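Local structure of pyruvate kinase (Pseudomonas aeruginosa, 6QXL) at residues R197-K200 with D201-A205; G262-K265 with K266-H270; P407-E410 with T411-R414. The protein probably catalyses the last step of glycolysis, transferring phosphate from phosphoenolpyruvate to ADP to give pyruvate and ATP, in a tetramer that here binds magnesium and glucose 6-phosphate. All coordinates share one frame; numbering follows the deposited sequence.

Contact 1: residues R197-K200 with D201-A205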
loop_
_atom_site.group_PDB
_atom_site.type_symbol
_atom_site.label_atom_id
_atom_site.label_comp_id
_atom_site.label_asym_id
_atom_site.label_seq_id
_atom_site.Cartn_x
_atom_site.Cartn_y
_atom_site.Cartn_z
ATOM N N ARG A 197 -4.090 5.906 -36.894
ATOM C CA ARG A 197 -4.679 6.897 -36.007
ATOM C C ARG A 197 -5.750 6.306 -35.112
ATOM O O ARG A 197 -5.909 6.848 -34.004
ATOM C CB ARG A 197 -5.250 8.036 -36.833
ATOM C CG ARG A 197 -4.012 8.895 -37.310
ATOM C CD ARG A 197 -4.393 10.152 -38.080
ATOM N NE ARG A 197 -3.349 11.185 -38.086
ATOM C CZ ARG A 197 -2.964 11.944 -39.143
ATOM N NH1 ARG A 197 -3.461 11.689 -40.337
ATOM N NH2 ARG A 197 -2.010 12.860 -39.001
ATOM N N ASP A 198 -6.446 5.270 -35.520
ATOM C CA ASP A 198 -7.467 4.685 -34.640
ATOM C C ASP A 198 -7.726 3.253 -35.030
ATOM O O ASP A 198 -7.186 2.762 -36.001
ATOM C CB ASP A 198 -8.781 5.498 -34.696
ATOM C CG ASP A 198 -9.296 5.686 -36.093
ATOM O OD1 ASP A 198 -9.040 4.886 -36.993
ATOM O OD2 ASP A 198 -10.019 6.671 -36.256
ATOM N N ALA A 199 -8.546 2.585 -34.245
ATOM C CA ALA A 199 -8.875 1.182 -34.480
ATOM C C ALA A 199 -9.308 0.896 -35.915
ATOM O O ALA A 199 -8.990 -0.193 -36.412
ATOM C CB ALA A 199 -9.949 0.711 -33.492
ATOM N N LYS A 200 -9.977 1.832 -36.579
ATOM C CA LYS A 200 -10.427 1.590 -37.963
ATOM C C LYS A 200 -9.254 1.250 -38.894
ATOM O O LYS A 200 -9.321 0.312 -39.679
ATOM C CB LYS A 200 -11.219 2.771 -38.532
ATOM C CG LYS A 200 -12.462 3.177 -37.775
ATOM C CD LYS A 200 -12.974 4.563 -38.198
ATOM C CE LYS A 200 -14.085 5.142 -37.297
ATOM N NZ LYS A 200 -15.390 4.432 -37.448
ATOM N N ASP A 201 -8.176 1.980 -38.774
ATOM C CA ASP A 201 -6.986 1.791 -39.611
ATOM C C ASP A 201 -6.424 0.380 -39.437
ATOM O O ASP A 201 -6.010 -0.263 -40.421
ATOM C CB ASP A 201 -5.926 2.828 -39.325
ATOM C CG ASP A 201 -6.410 4.269 -39.561
ATOM O OD1 ASP A 201 -7.363 4.431 -40.375
ATOM O OD2 ASP A 201 -5.858 5.226 -39.005
ATOM N N MET A 202 -6.446 -0.122 -38.201
ATOM C CA MET A 202 -5.964 -1.465 -37.931
ATOM C C MET A 202 -6.941 -2.543 -38.393
ATOM O O MET A 202 -6.511 -3.610 -38.838
ATOM C CB MET A 202 -5.679 -1.660 -36.432
ATOM C CG MET A 202 -4.528 -0.839 -35.860
ATOM S SD MET A 202 -2.973 -0.939 -36.742
ATOM C CE MET A 202 -2.561 -2.665 -36.452
ATOM N N GLU A 203 -8.242 -2.278 -38.264
ATOM C CA GLU A 203 -9.251 -3.233 -38.740
ATOM C C GLU A 203 -9.186 -3.384 -40.261
ATOM O O GLU A 203 -9.281 -4.498 -40.778
ATOM C CB GLU A 203 -10.642 -2.810 -38.309
ATOM C CG GLU A 203 -10.930 -3.106 -36.853
ATOM C CD GLU A 203 -11.933 -2.135 -36.223
ATOM O OE1 GLU A 203 -12.505 -1.258 -36.903
ATOM O OE2 GLU A 203 -12.153 -2.234 -34.995
ATOM N N TYR A 204 -8.999 -2.264 -40.959
ATOM C CA TYR A 204 -8.825 -2.291 -42.399
ATOM C C TYR A 204 -7.616 -3.149 -42.789
ATOM O O TYR A 204 -7.693 -4.005 -43.671
ATOM C CB TYR A 204 -8.684 -0.865 -42.950
ATOM C CG TYR A 204 -8.664 -0.748 -44.466
ATOM C CD1 TYR A 204 -9.224 -1.738 -45.303
ATOM C CD2 TYR A 204 -8.155 0.398 -45.077
ATOM C CE1 TYR A 204 -9.215 -1.605 -46.674
ATOM C CE2 TYR A 204 -8.157 0.540 -46.459
ATOM C CZ TYR A 204 -8.659 -0.479 -47.249
ATOM O OH TYR A 204 -8.717 -0.352 -48.602
ATOM N N ALA A 205 -6.498 -2.932 -42.108
ATOM C CA ALA A 205 -5.294 -3.708 -42.397
ATOM C C ALA A 205 -5.509 -5.195 -42.126
ATOM O O ALA A 205 -5.015 -6.039 -42.875
ATOM C CB ALA A 205 -4.126 -3.179 -41.617
#

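Contact 2: residues G262-K265 with K266-H270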
loop_
_atom_site.group_PDB
_atom_site.type_symbol
_atom_site.label_atom_id
_atom_site.label_comp_id
_atom_site.label_asym_id
_atom_site.label_seq_id
_atom_site.Cartn_x
_atom_site.Cartn_y
_atom_site.Cartn_z
ATOM N N GLY A 262 7.078 9.902 -20.695
ATOM C CA GLY A 262 5.808 9.577 -20.070
ATOM C C GLY A 262 4.958 8.688 -20.954
ATOM O O GLY A 262 4.292 7.769 -20.455
ATOM N N ILE A 263 4.996 8.951 -22.251
ATOM C CA ILE A 263 4.179 8.228 -23.200
ATOM C C ILE A 263 4.746 6.809 -23.443
ATOM O O ILE A 263 3.981 5.851 -23.541
ATOM C CB ILE A 263 4.000 9.022 -24.510
ATOM C CG1 ILE A 263 3.048 10.195 -24.307
ATOM C CG2 ILE A 263 3.495 8.175 -25.672
ATOM C CD1 ILE A 263 3.654 11.511 -23.869
ATOM N N GLN A 264 6.069 6.671 -23.511
ATOM C CA GLN A 264 6.646 5.352 -23.606
ATOM C C GLN A 264 6.134 4.471 -22.472
ATOM O O GLN A 264 5.694 3.342 -22.693
ATOM C CB GLN A 264 8.176 5.379 -23.594
ATOM C CG GLN A 264 8.802 3.988 -23.676
ATOM C CD GLN A 264 10.314 4.015 -23.623
ATOM O OE1 GLN A 264 10.965 4.678 -24.406
ATOM N NE2 GLN A 264 10.888 3.241 -22.720
ATOM N N LYS A 265 6.152 5.011 -21.259
ATOM C CA LYS A 265 5.717 4.243 -20.104
ATOM C C LYS A 265 4.229 3.941 -20.148
ATOM O O LYS A 265 3.822 2.815 -19.811
ATOM C CB LYS A 265 6.121 4.935 -18.812
ATOM C CG LYS A 265 7.585 4.692 -18.455
ATOM C CD LYS A 265 8.198 5.795 -17.623
ATOM C CE LYS A 265 9.434 5.338 -16.808
ATOM N NZ LYS A 265 10.649 5.035 -17.637
ATOM N N LYS A 266 3.427 4.903 -20.601
ATOM C CA LYS A 266 2.004 4.676 -20.694
ATOM C C LYS A 266 1.674 3.605 -21.721
ATOM O O LYS A 266 0.914 2.673 -21.437
ATOM C CB LYS A 266 1.260 5.987 -21.014
ATOM C CG LYS A 266 -0.269 5.846 -21.016
ATOM C CD LYS A 266 -1.041 6.977 -20.246
ATOM C CE LYS A 266 -1.249 8.285 -20.969
ATOM N NZ LYS A 266 -2.239 9.000 -20.144
ATOM N N ILE A 267 2.288 3.700 -22.896
ATOM C CA ILE A 267 2.009 2.747 -23.959
ATOM C C ILE A 267 2.333 1.320 -23.494
ATOM O O ILE A 267 1.536 0.412 -23.676
ATOM C CB ILE A 267 2.801 3.082 -25.226
ATOM C CG1 ILE A 267 2.329 4.395 -25.844
ATOM C CG2 ILE A 267 2.662 1.963 -26.246
ATOM C CD1 ILE A 267 3.330 5.010 -26.799
ATOM N N ILE A 268 3.500 1.131 -22.890
ATOM C CA ILE A 268 3.899 -0.194 -22.452
ATOM C C ILE A 268 2.892 -0.732 -21.446
ATOM O O ILE A 268 2.418 -1.862 -21.575
ATOM C CB ILE A 268 5.309 -0.169 -21.852
ATOM C CG1 ILE A 268 6.326 0.060 -22.953
ATOM C CG2 ILE A 268 5.607 -1.460 -21.113
ATOM C CD1 ILE A 268 7.691 0.471 -22.450
ATOM N N LEU A 269 2.548 0.082 -20.459
ATOM C CA LEU A 269 1.627 -0.349 -19.422
ATOM C C LEU A 269 0.235 -0.659 -19.986
ATOM O O LEU A 269 -0.340 -1.707 -19.700
ATOM C CB LEU A 269 1.537 0.703 -18.337
ATOM C CG LEU A 269 0.610 0.370 -17.161
ATOM C CD1 LEU A 269 1.192 -0.761 -16.288
ATOM C CD2 LEU A 269 0.337 1.624 -16.349
ATOM N N HIS A 270 -0.305 0.236 -20.804
ATOM C CA HIS A 270 -1.634 -0.002 -21.354
ATOM C C HIS A 270 -1.648 -1.217 -22.269
ATOM O O HIS A 270 -2.605 -1.986 -22.268
ATOM C CB HIS A 270 -2.172 1.238 -22.058
ATOM C CG HIS A 270 -2.620 2.315 -21.113
ATOM N ND1 HIS A 270 -3.656 3.167 -21.393
ATOM C CD2 HIS A 270 -2.176 2.656 -19.877
ATOM C CE1 HIS A 270 -3.812 4.014 -20.392
ATOM N NE2 HIS A 270 -2.923 3.725 -19.458
#

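Contact 3: residues P407-E410 with T411-R414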
loop_
_atom_site.group_PDB
_atom_site.type_symbol
_atom_site.label_atom_id
_atom_site.label_comp_id
_atom_site.label_asym_id
_atom_site.label_seq_id
_atom_site.Cartn_x
_atom_site.Cartn_y
_atom_site.Cartn_z
ATOM N N PRO A 407 2.898 -27.763 -31.457
ATOM C CA PRO A 407 3.314 -28.487 -32.641
ATOM C C PRO A 407 3.442 -27.576 -33.867
ATOM O O PRO A 407 4.194 -27.898 -34.770
ATOM C CB PRO A 407 2.186 -29.495 -32.821
ATOM C CG PRO A 407 0.967 -28.781 -32.304
ATOM C CD PRO A 407 1.462 -27.950 -31.167
ATOM N N HIS A 408 2.745 -26.444 -33.872
ATOM C CA HIS A 408 2.650 -25.592 -35.044
ATOM C C HIS A 408 3.831 -24.634 -35.187
ATOM O O HIS A 408 4.329 -24.107 -34.211
ATOM C CB HIS A 408 1.363 -24.797 -35.048
ATOM C CG HIS A 408 0.136 -25.627 -34.811
ATOM N ND1 HIS A 408 0.054 -26.959 -35.149
ATOM C CD2 HIS A 408 -1.048 -25.306 -34.244
ATOM C CE1 HIS A 408 -1.130 -27.421 -34.807
ATOM N NE2 HIS A 408 -1.811 -26.445 -34.246
ATOM N N ARG A 409 4.265 -24.410 -36.433
ATOM C CA ARG A 409 5.366 -23.492 -36.706
ATOM C C ARG A 409 4.943 -22.043 -36.503
ATOM O O ARG A 409 5.699 -21.256 -35.957
ATOM C CB ARG A 409 5.922 -23.698 -38.105
ATOM C CG ARG A 409 7.172 -22.873 -38.478
ATOM C CD ARG A 409 7.133 -22.247 -39.871
ATOM N NE ARG A 409 5.903 -21.512 -40.249
ATOM C CZ ARG A 409 5.691 -20.200 -40.152
ATOM N NH1 ARG A 409 6.630 -19.375 -39.645
ATOM N NH2 ARG A 409 4.482 -19.747 -40.592
ATOM N N GLU A 410 3.732 -21.721 -36.930
ATOM C CA GLU A 410 3.131 -20.397 -36.728
ATOM C C GLU A 410 3.275 -19.965 -35.254
ATOM O O GLU A 410 3.726 -18.857 -34.969
ATOM C CB GLU A 410 1.658 -20.464 -37.138
ATOM C CG GLU A 410 0.890 -19.207 -37.281
ATOM C CD GLU A 410 -0.625 -19.463 -37.531
ATOM O OE1 GLU A 410 -1.043 -20.596 -37.878
ATOM O OE2 GLU A 410 -1.408 -18.481 -37.357
ATOM N N THR A 411 2.954 -20.871 -34.346
ATOM C CA THR A 411 3.009 -20.590 -32.923
ATOM C C THR A 411 4.438 -20.584 -32.423
ATOM O O THR A 411 4.815 -19.718 -31.637
ATOM C CB THR A 411 2.148 -21.619 -32.146
ATOM O OG1 THR A 411 0.797 -21.530 -32.620
ATOM C CG2 THR A 411 2.188 -21.389 -30.664
ATOM N N GLN A 412 5.237 -21.546 -32.872
ATOM C CA GLN A 412 6.642 -21.624 -32.436
ATOM C C GLN A 412 7.400 -20.318 -32.708
ATOM O O GLN A 412 8.274 -19.940 -31.942
ATOM C CB GLN A 412 7.352 -22.785 -33.135
ATOM C CG GLN A 412 6.941 -24.161 -32.620
ATOM C CD GLN A 412 7.245 -25.290 -33.594
ATOM O OE1 GLN A 412 7.826 -25.070 -34.669
ATOM N NE2 GLN A 412 6.811 -26.471 -33.254
ATOM N N ALA A 413 7.054 -19.633 -33.806
ATOM C CA ALA A 413 7.684 -18.364 -34.147
ATOM C C ALA A 413 7.049 -17.188 -33.421
ATOM O O ALA A 413 7.746 -16.307 -32.929
ATOM C CB ALA A 413 7.629 -18.133 -35.645
ATOM N N ARG A 414 5.728 -17.168 -33.378
ATOM C CA ARG A 414 4.991 -16.088 -32.743
ATOM C C ARG A 414 5.544 -15.740 -31.364
ATOM O O ARG A 414 5.867 -14.591 -31.064
ATOM C CB ARG A 414 3.531 -16.486 -32.611
ATOM C CG ARG A 414 2.623 -15.300 -32.604
ATOM C CD ARG A 414 1.253 -15.691 -32.142
ATOM N NE ARG A 414 0.503 -16.735 -32.806
ATOM C CZ ARG A 414 0.019 -16.694 -34.031
ATOM N NH1 ARG A 414 0.282 -15.684 -34.855
ATOM N NH2 ARG A 414 -0.685 -17.726 -34.475
#

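Contact 1: residues R197-K200 with D201-A205
The carboxylate of D201 reaches back past the start of its helix to the backbone of R197, where R197 N donates to D201 OD2 over 2.8 Å. At 168° the bond is nearly straight, and it uses the anti lone pair of OD2, the one turned away from OD1. The carboxylate is brought there by the first torsion of D201 (chi1 -59°), which sets CG opposite its own carbonyl carbon and beside its backbone N. A second carboxylate lies close: D198 OD1 is 3.8 Å from D201 OD2, with the two planes 42° apart, a like-charge approach that may raise the proton affinity of one of the two. D198 is the N-cap of helix 199-211, which links strands 190-193 and 217-222 as a beta-alpha-beta unit of the TIM barrel. D198 O accepts a weak bond from D201 N, after which regular helical bonding begins, with E203 N to A199 O at 2.9 Å and Y204 N to K200 O at 2.9 Å. The extended E203 chain runs beside the first turn, E203 CD lying 3.5 Å from A199 O. Farther out, the R197 guanidinium forms a salt bridge with E226 and bonds to the carbonyl of L167, while M202 packs on V193, L218 and A220 of the barrel strands.

Contact 2: residues G262-K265 with K266-H270
I263 and I267, one helical turn apart, meet through methyl groups: I263 CG2 lies 3.4 Å from I267 CD1. The side chains cross obliquely, and CG2 of I263 meets the end of the longer branch of I267. The first torsion of I267 (chi1 -67°) places CG1 opposite its own carbonyl carbon, and this branch runs back over the preceding turn, bringing I267 CG1 to 3.2 Å from I263 O. That same oxygen also accepts the backbone N-H of I267, with I267 N to I263 O at 2.8 Å and an N-H...O angle of 171°.

The next pair, Q264 and I268, is oriented differently. These side chains lie side by side and point the same way, with Q264 CG 3.9 Å from I268 CD1. With CG trans to the backbone N (chi1 179°) and the chain extended beyond it, Q264 carries its amide past the isoleucine; there OE1 accepts a hydrogen bond from R248 and NE2 makes a weak one to D308. Backbone bonds of the alpha-helical i to i+4 pattern hold the spacing of both pairs, including I268 N to Q264 O at 3.1 Å and L269 N to K265 O at 3.1 Å. K266 adds an aliphatic contact within its own segment, its CG standing 3.7 Å above the plane of the H270 ring and offset toward the rim.

Helix 260-273 belongs to the outer layer of the TIM barrel. I267 packs inward on V244 and V246 of strand 243-247 and on L234 of helix 231-239, whereas I268 rests on V278 and T280 of strand 277-281. K265 forms a salt bridge with D308 and also bonds to N304 of the second subunit, so the helix reaches the subunit interface.

Contact 3: residues P407-E410 with T411-R414
E410 and R414 form an i to i+4 salt bridge on the short helix 409-414, and R414 can be traced from its root to that bond. R414 CB sits 3.3 Å from E410 O, the carbonyl oxygen that also accepts the backbone N-H of R414, with R414 N to E410 O at 3.1 Å. CG leaves trans to the backbone N, and the chain turns at chi3 (-56°), which directs the guanidinium back alongside E410. Beyond the bend, NE donates a hydrogen bond to S386 O. R414 CZ lies 4.0 Å from E410 OE2. The bridge is closed by R414 NH2, 3.1 Å from E410 OE2 with an N-H...O angle of 155°. OE2 lies near the guanidinium plane, at its edge, yet NH2 meets OE2 from above the carboxylate plane; with the planes 73° apart, this is a single-atom bridge rather than a paired, coplanar one.

At the other end of the helix H408 is the N-cap, and H408 O accepts the N-H of Q412, with Q412 N at 3.0 Å from H408 O. The extended Q412 side chain runs past the same carbonyl, Q412 CD lying 3.2 Å from H408 O, while its NE2 bonds to S406 O. P407 CG stands 3.3 Å above one face of the H408 ring, displaced toward its rim.

The helix connects strands 402-406 and 421-425 in a beta-alpha-beta unit of the alpha/beta domain that binds glucose 6-phosphate, with the T411 side chain about 7 Å from the bound ligand. It also meets the barrel domain: R414 makes a cation-pi contact with W217 of strand 217-222, its carbonyl O bonds to Y190 of strand 190-193, and R409 forms a salt bridge with D189.

Along the chain the contacts come in series, each centred on a single helix. Contacts 1 and 2 belong to helices 199-211 and 260-273 of the TIM barrel; their centres are about 20 Å apart and their nearest atoms about 12 Å. Contact 3 lies in the alpha/beta domain, its centre about 26 Å from that of contact 1 and about 29 Å from that of contact 2. None touches another. Barrel strand 217-222 still relates contacts 1 and 3, since M202 packs on it and R414 makes its cation-pi contact with W217 of the same strand. The helix of contact 3 lies near the glucose 6-phosphate and also touches the barrel, so it bridges the two domains, while contact 2 reaches a neighbouring subunit.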